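Local coordinates for decapping and exoribonuclease protein 1 (PDB 4GPS), which removes NAD and cap structures from the 5' end of RNAs and degrades RNA as a metal-dependent 5'-3' exoribonuclease, at residues A[84-89]-A[320-325]; A[262-267]-A[274-279]. All coordinates share one frame; numbering follows the deposited sequence.

Interactions 1 and 2 lie on the same side of the chain's centre, their own centres about 8 Å apart. Residues 84-89 lead into strand 86-95, which pairs antiparallel with strand 259-268; that strand in turn forms a hairpin with strand 273-285. Three neighbouring strands are thus joined, and the loop 320-325, following helix 305-319, packs on them. In chain order, both strands of interaction 2 fall between the two segments of interaction 1. The contacts meet directly: Val89 N probably hydrogen-bonds to Ile264 O, and Pro322 packs on Val265. Together they bring distant parts of the nuclease fold together beside the metal ligand Glu293, close to both Leu321 and Ala279.

Interaction 1 (A[84-89]-A[320-325]); sequences TDCKEV and LLPKSD
Pro322 lays the CB-CG edge of its ring over the backbone of Cys86 and Lys87, with CG 3.5 Å from Lys87 CA and CB 3.5 Å from Cys86 O. The same ring carbon CG also approaches Glu88 N, so one proline spans three successive residues, Cys86 to Glu88. The SG of Cys86, swung opposite the backbone N (chi1 -159°), lies alongside the ring, 4.0 Å from Pro322 CG, and comes within 3.6 Å of Leu320 O. No hydrogen bond joins the two segments; the contact is made by van der Waals packing. In the PD-(D/E)XK nuclease fold of the RAI1 family, the loop 320-325 carries the chain from helix 305-319 to strand 325-331, and Pro322 bridges it to the strands, its ring resting on Val265 as well as on residues 86-88. Leu320 and Leu321 turn their side chains from the strand toward helix 182-190, where Leu320 meets Ile185 and Ile186. Leu321 also packs against Glu293, a ligand of the divalent metal, which places the loop beside the metal site. Glu88 points its carboxylate elsewhere: OE2 takes hydrogen bonds with Ser263 OG and Tyr291 OH, while OE1 bonds to Asn91 ND2. The Lys323 ammonium goes to Asp289 O and the Tyr291 ring.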
loop_
_atom_site.group_PDB
_atom_site.type_symbol
_atom_site.label_atom_id
_atom_site.label_comp_id
_atom_site.label_asym_id
_atom_site.label_seq_id
_atom_site.Cartn_x
_atom_site.Cartn_y
_atom_site.Cartn_z
ATOM N N THR A 84 6.387 2.326 13.411
ATOM C CA THR A 84 7.452 1.815 14.272
ATOM C C THR A 84 6.960 0.508 14.921
ATOM O O THR A 84 5.772 0.351 15.194
ATOM C CB THR A 84 7.870 2.876 15.341
ATOM O OG1 THR A 84 6.709 3.421 15.962
ATOM C CG2 THR A 84 8.589 4.037 14.689
ATOM N N ASP A 85 7.868 -0.438 15.140
ATOM C CA ASP A 85 7.529 -1.738 15.741
ATOM C C ASP A 85 6.529 -2.443 14.857
ATOM O O ASP A 85 5.627 -3.108 15.317
ATOM C CB ASP A 85 6.931 -1.597 17.155
ATOM C CG ASP A 85 7.933 -1.026 18.175
ATOM O OD1 ASP A 85 9.177 -1.143 17.957
ATOM O OD2 ASP A 85 7.464 -0.469 19.204
ATOM N N CYS A 86 6.701 -2.305 13.563
ATOM C CA CYS A 86 5.769 -2.921 12.664
ATOM C C CYS A 86 5.978 -4.430 12.559
ATOM O O CYS A 86 7.090 -4.875 12.313
ATOM C CB CYS A 86 5.915 -2.274 11.298
ATOM S SG CYS A 86 4.476 -2.537 10.338
ATOM N N LYS A 87 4.921 -5.229 12.722
ATOM C CA LYS A 87 5.093 -6.676 12.604
ATOM C C LYS A 87 3.907 -7.401 11.991
ATOM O O LYS A 87 2.777 -6.904 12.009
ATOM C CB LYS A 87 5.425 -7.289 13.977
ATOM C CG LYS A 87 4.509 -6.861 15.109
ATOM C CD LYS A 87 5.059 -7.341 16.476
ATOM C CE LYS A 87 4.409 -6.641 17.683
ATOM N NZ LYS A 87 2.921 -6.752 17.640
ATOM N N GLU A 88 4.168 -8.561 11.403
ATOM C CA GLU A 88 3.078 -9.347 10.859
ATOM C C GLU A 88 2.480 -10.080 12.056
ATOM O O GLU A 88 3.191 -10.769 12.761
ATOM C CB GLU A 88 3.570 -10.380 9.864
ATOM C CG GLU A 88 2.390 -11.235 9.386
ATOM C CD GLU A 88 2.737 -12.207 8.294
ATOM O OE1 GLU A 88 3.025 -13.379 8.585
ATOM O OE2 GLU A 88 2.730 -11.798 7.134
ATOM N N VAL A 89 1.183 -9.933 12.295
ATOM C CA VAL A 89 0.557 -10.606 13.429
ATOM C C VAL A 89 -0.273 -11.830 12.994
ATOM O O VAL A 89 -0.524 -12.709 13.792
ATOM C CB VAL A 89 -0.321 -9.613 14.256
ATOM C CG1 VAL A 89 0.554 -8.472 14.821
ATOM C CG2 VAL A 89 -1.427 -9.039 13.379
ATOM N N LEU A 320 5.068 0.432 4.444
ATOM C CA LEU A 320 4.071 0.160 5.492
ATOM C C LEU A 320 4.175 -1.280 6.054
ATOM O O LEU A 320 3.476 -1.646 7.007
ATOM C CB LEU A 320 2.645 0.386 4.952
ATOM C CG LEU A 320 2.169 1.824 4.794
ATOM C CD1 LEU A 320 1.039 1.767 3.857
ATOM C CD2 LEU A 320 1.769 2.471 6.145
ATOM N N LEU A 321 5.032 -2.098 5.469
ATOM C CA LEU A 321 5.196 -3.475 5.937
ATOM C C LEU A 321 6.495 -3.653 6.707
ATOM O O LEU A 321 7.426 -2.846 6.601
ATOM C CB LEU A 321 5.217 -4.451 4.760
ATOM C CG LEU A 321 4.033 -4.330 3.807
ATOM C CD1 LEU A 321 4.268 -5.219 2.607
ATOM C CD2 LEU A 321 2.764 -4.720 4.535
ATOM N N PRO A 322 6.567 -4.714 7.508
ATOM C CA PRO A 322 7.753 -5.040 8.305
ATOM C C PRO A 322 8.962 -5.382 7.394
ATOM O O PRO A 322 10.028 -4.776 7.505
ATOM C CB PRO A 322 7.303 -6.254 9.097
ATOM C CG PRO A 322 5.830 -6.074 9.213
ATOM C CD PRO A 322 5.404 -5.523 7.912
ATOM N N LYS A 323 8.783 -6.347 6.494
ATOM C CA LYS A 323 9.857 -6.816 5.597
ATOM C C LYS A 323 9.209 -6.986 4.235
ATOM O O LYS A 323 8.158 -7.600 4.140
ATOM C CB LYS A 323 10.376 -8.207 6.036
ATOM C CG LYS A 323 9.336 -9.379 5.692
ATOM C CD LYS A 323 9.650 -10.824 6.213
ATOM C CE LYS A 323 8.474 -11.798 5.875
ATOM N NZ LYS A 323 8.697 -13.261 6.213
ATOM N N SER A 324 9.819 -6.494 3.172
ATOM C CA SER A 324 9.187 -6.659 1.866
ATOM C C SER A 324 10.048 -6.091 0.778
ATOM O O SER A 324 10.557 -4.989 0.899
ATOM C CB SER A 324 7.834 -5.956 1.850
ATOM O OG SER A 324 7.292 -5.938 0.560
ATOM N N ASP A 325 10.239 -6.843 -0.289
ATOM C CA ASP A 325 11.032 -6.330 -1.399
ATOM C C ASP A 325 10.136 -6.134 -2.602
ATOM O O ASP A 325 9.002 -6.637 -2.644
ATOM C CB ASP A 325 12.181 -7.280 -1.754
ATOM C CG ASP A 325 13.319 -7.213 -0.748
ATOM O OD1 ASP A 325 13.430 -6.196 -0.026
ATOM O OD2 ASP A 325 14.117 -8.168 -0.682
#

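Interaction 2 (A[262-267]-A[274-279]); sequences YSIVHG and DLLIQA
Strands 262-267 and 274-279 run antiparallel, their axes 4.7 Å apart at an angle of 164°, and six backbone hydrogen bonds join Ser263 to Ala279, Val265 to Ile277 and Gly267 to Leu275. They are the two arms of a beta hairpin in the PD-(D/E)XK nuclease fold. Between the bonded pairs, Ile264 faces Gln278 and His266 faces Leu276, and CA-H...O contacts such as Ile264 CA to Ile277 O supplement the N-H...O bonds. On the face carrying these two pairs, which helix 156-167 covers, Leu276 stretches CD1 across to Ile264 CG2 at 3.8 Å, while the Ile264 and Gln278 side chains lie side by side, CD1 against CG. Gln278 is extended, with CG opposite the backbone N (chi1 -179°), and this carries OE1 over one face of the Tyr262 ring. OE1 sits 3.7 Å from Tyr262 CD1, offset toward the rim, with the amide and ring planes 55° apart; this oxygen is buried and has no partner in the model. On the other face, Val265 CG2 meets Ile277 CB at 3.9 Å, and Ser263 and Ala279 continue the row toward the metal site. Ala279 packs on Leu321 and Arg182. At the far end, the His266 ring turns its edge to the Asp274 carboxylate. Asp274 is itself held by a salt bridge from OD1 to Lys175 NZ. With an alanine in place of His266, a gap would probably open where the ring met Asp274 and Tyr167, and the water between the imidazole and Asp274 would probably lose its NE2 partner. That water lies in the imidazole plane, 2.8 Å from His266 NE2, and donates to Asp274 OD2 at 2.5 Å.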
loop_
_atom_site.group_PDB
_atom_site.type_symbol
_atom_site.label_atom_id
_atom_site.label_comp_id
_atom_site.label_asym_id
_atom_site.label_seq_id
_atom_site.Cartn_x
_atom_site.Cartn_y
_atom_site.Cartn_z
ATOM N N TYR A 262 -2.924 -12.869 2.230
ATOM C CA TYR A 262 -2.899 -11.624 2.973
ATOM C C TYR A 262 -2.039 -11.655 4.232
ATOM O O TYR A 262 -2.030 -12.637 5.001
ATOM C CB TYR A 262 -4.311 -11.264 3.401
ATOM C CG TYR A 262 -5.300 -11.095 2.292
ATOM C CD1 TYR A 262 -5.338 -9.920 1.526
ATOM C CD2 TYR A 262 -6.248 -12.085 2.038
ATOM C CE1 TYR A 262 -6.308 -9.728 0.539
ATOM C CE2 TYR A 262 -7.227 -11.910 1.054
ATOM C CZ TYR A 262 -7.253 -10.724 0.314
ATOM O OH TYR A 262 -8.261 -10.523 -0.594
ATOM N N SER A 263 -1.338 -10.551 4.455
ATOM C CA SER A 263 -0.512 -10.410 5.632
ATOM C C SER A 263 -1.222 -9.348 6.449
ATOM O O SER A 263 -1.599 -8.314 5.920
ATOM C CB SER A 263 0.877 -9.922 5.249
ATOM O OG SER A 263 1.666 -9.609 6.389
ATOM N N ILE A 264 -1.449 -9.619 7.726
ATOM C CA ILE A 264 -2.091 -8.652 8.581
ATOM C C ILE A 264 -0.975 -8.086 9.444
ATOM O O ILE A 264 -0.364 -8.829 10.207
ATOM C CB ILE A 264 -3.169 -9.288 9.454
ATOM C CG1 ILE A 264 -4.479 -9.486 8.681
ATOM C CG2 ILE A 264 -3.592 -8.280 10.498
ATOM C CD1 ILE A 264 -4.426 -10.197 7.442
ATOM N N VAL A 265 -0.688 -6.786 9.308
ATOM C CA VAL A 265 0.394 -6.179 10.083
ATOM C C VAL A 265 -0.071 -5.125 11.089
ATOM O O VAL A 265 -1.116 -4.491 10.910
ATOM C CB VAL A 265 1.494 -5.560 9.155
ATOM C CG1 VAL A 265 2.049 -6.642 8.147
ATOM C CG2 VAL A 265 0.941 -4.393 8.426
ATOM N N HIS A 266 0.713 -4.958 12.156
ATOM C CA HIS A 266 0.407 -3.991 13.200
ATOM C C HIS A 266 1.612 -3.083 13.392
ATOM O O HIS A 266 2.767 -3.519 13.370
ATOM C CB HIS A 266 0.046 -4.715 14.514
ATOM C CG HIS A 266 -0.313 -3.804 15.649
ATOM N ND1 HIS A 266 0.627 -3.234 16.478
ATOM C CD2 HIS A 266 -1.517 -3.384 16.108
ATOM C CE1 HIS A 266 0.024 -2.505 17.401
ATOM N NE2 HIS A 266 -1.280 -2.582 17.198
ATOM N N GLY A 267 1.336 -1.805 13.582
ATOM C CA GLY A 267 2.418 -0.872 13.733
ATOM C C GLY A 267 1.967 0.360 14.455
ATOM O O GLY A 267 0.778 0.667 14.526
ATOM N N ASP A 274 -2.249 3.527 16.589
ATOM C CA ASP A 274 -1.658 2.311 16.016
ATOM C C ASP A 274 -2.453 2.036 14.749
ATOM O O ASP A 274 -3.558 2.545 14.596
ATOM C CB ASP A 274 -1.808 1.056 16.912
ATOM C CG ASP A 274 -0.830 1.020 18.059
ATOM O OD1 ASP A 274 0.210 1.695 17.972
ATOM O OD2 ASP A 274 -1.109 0.308 19.052
ATOM N N LEU A 275 -1.897 1.205 13.867
ATOM C CA LEU A 275 -2.561 0.809 12.643
ATOM C C LEU A 275 -2.582 -0.721 12.538
ATOM O O LEU A 275 -1.571 -1.373 12.802
ATOM C CB LEU A 275 -1.817 1.348 11.423
ATOM C CG LEU A 275 -1.811 2.820 11.053
ATOM C CD1 LEU A 275 -1.523 2.898 9.537
ATOM C CD2 LEU A 275 -3.140 3.483 11.397
ATOM N N LEU A 276 -3.726 -1.301 12.173
ATOM C CA LEU A 276 -3.819 -2.754 11.982
ATOM C C LEU A 276 -4.245 -2.792 10.511
ATOM O O LEU A 276 -5.360 -2.430 10.174
ATOM C CB LEU A 276 -4.893 -3.367 12.873
ATOM C CG LEU A 276 -5.062 -4.862 12.655
ATOM C CD1 LEU A 276 -3.867 -5.624 13.186
ATOM C CD2 LEU A 276 -6.300 -5.315 13.385
ATOM N N ILE A 277 -3.338 -3.246 9.660
ATOM C CA ILE A 277 -3.494 -3.248 8.231
ATOM C C ILE A 277 -3.501 -4.615 7.583
ATOM O O ILE A 277 -2.740 -5.517 7.986
ATOM C CB ILE A 277 -2.310 -2.437 7.613
ATOM C CG1 ILE A 277 -2.449 -0.973 7.966
ATOM C CG2 ILE A 277 -2.227 -2.603 6.128
ATOM C CD1 ILE A 277 -1.137 -0.207 7.746
ATOM N N GLN A 278 -4.328 -4.735 6.542
ATOM C CA GLN A 278 -4.418 -5.959 5.745
ATOM C C GLN A 278 -3.792 -5.708 4.353
ATOM O O GLN A 278 -4.189 -4.778 3.649
ATOM C CB GLN A 278 -5.869 -6.401 5.584
ATOM C CG GLN A 278 -6.006 -7.686 4.771
ATOM C CD GLN A 278 -7.468 -8.142 4.626
ATOM O OE1 GLN A 278 -7.974 -8.323 3.505
ATOM N NE2 GLN A 278 -8.142 -8.338 5.759
ATOM N N ALA A 279 -2.811 -6.520 3.962
ATOM C CA ALA A 279 -2.169 -6.333 2.659
ATOM C C ALA A 279 -2.111 -7.625 1.886
ATOM O O ALA A 279 -1.824 -8.681 2.439
ATOM C CB ALA A 279 -0.735 -5.786 2.841
HETATM O O HOH W 1 -3.064 -1.204 18.820
#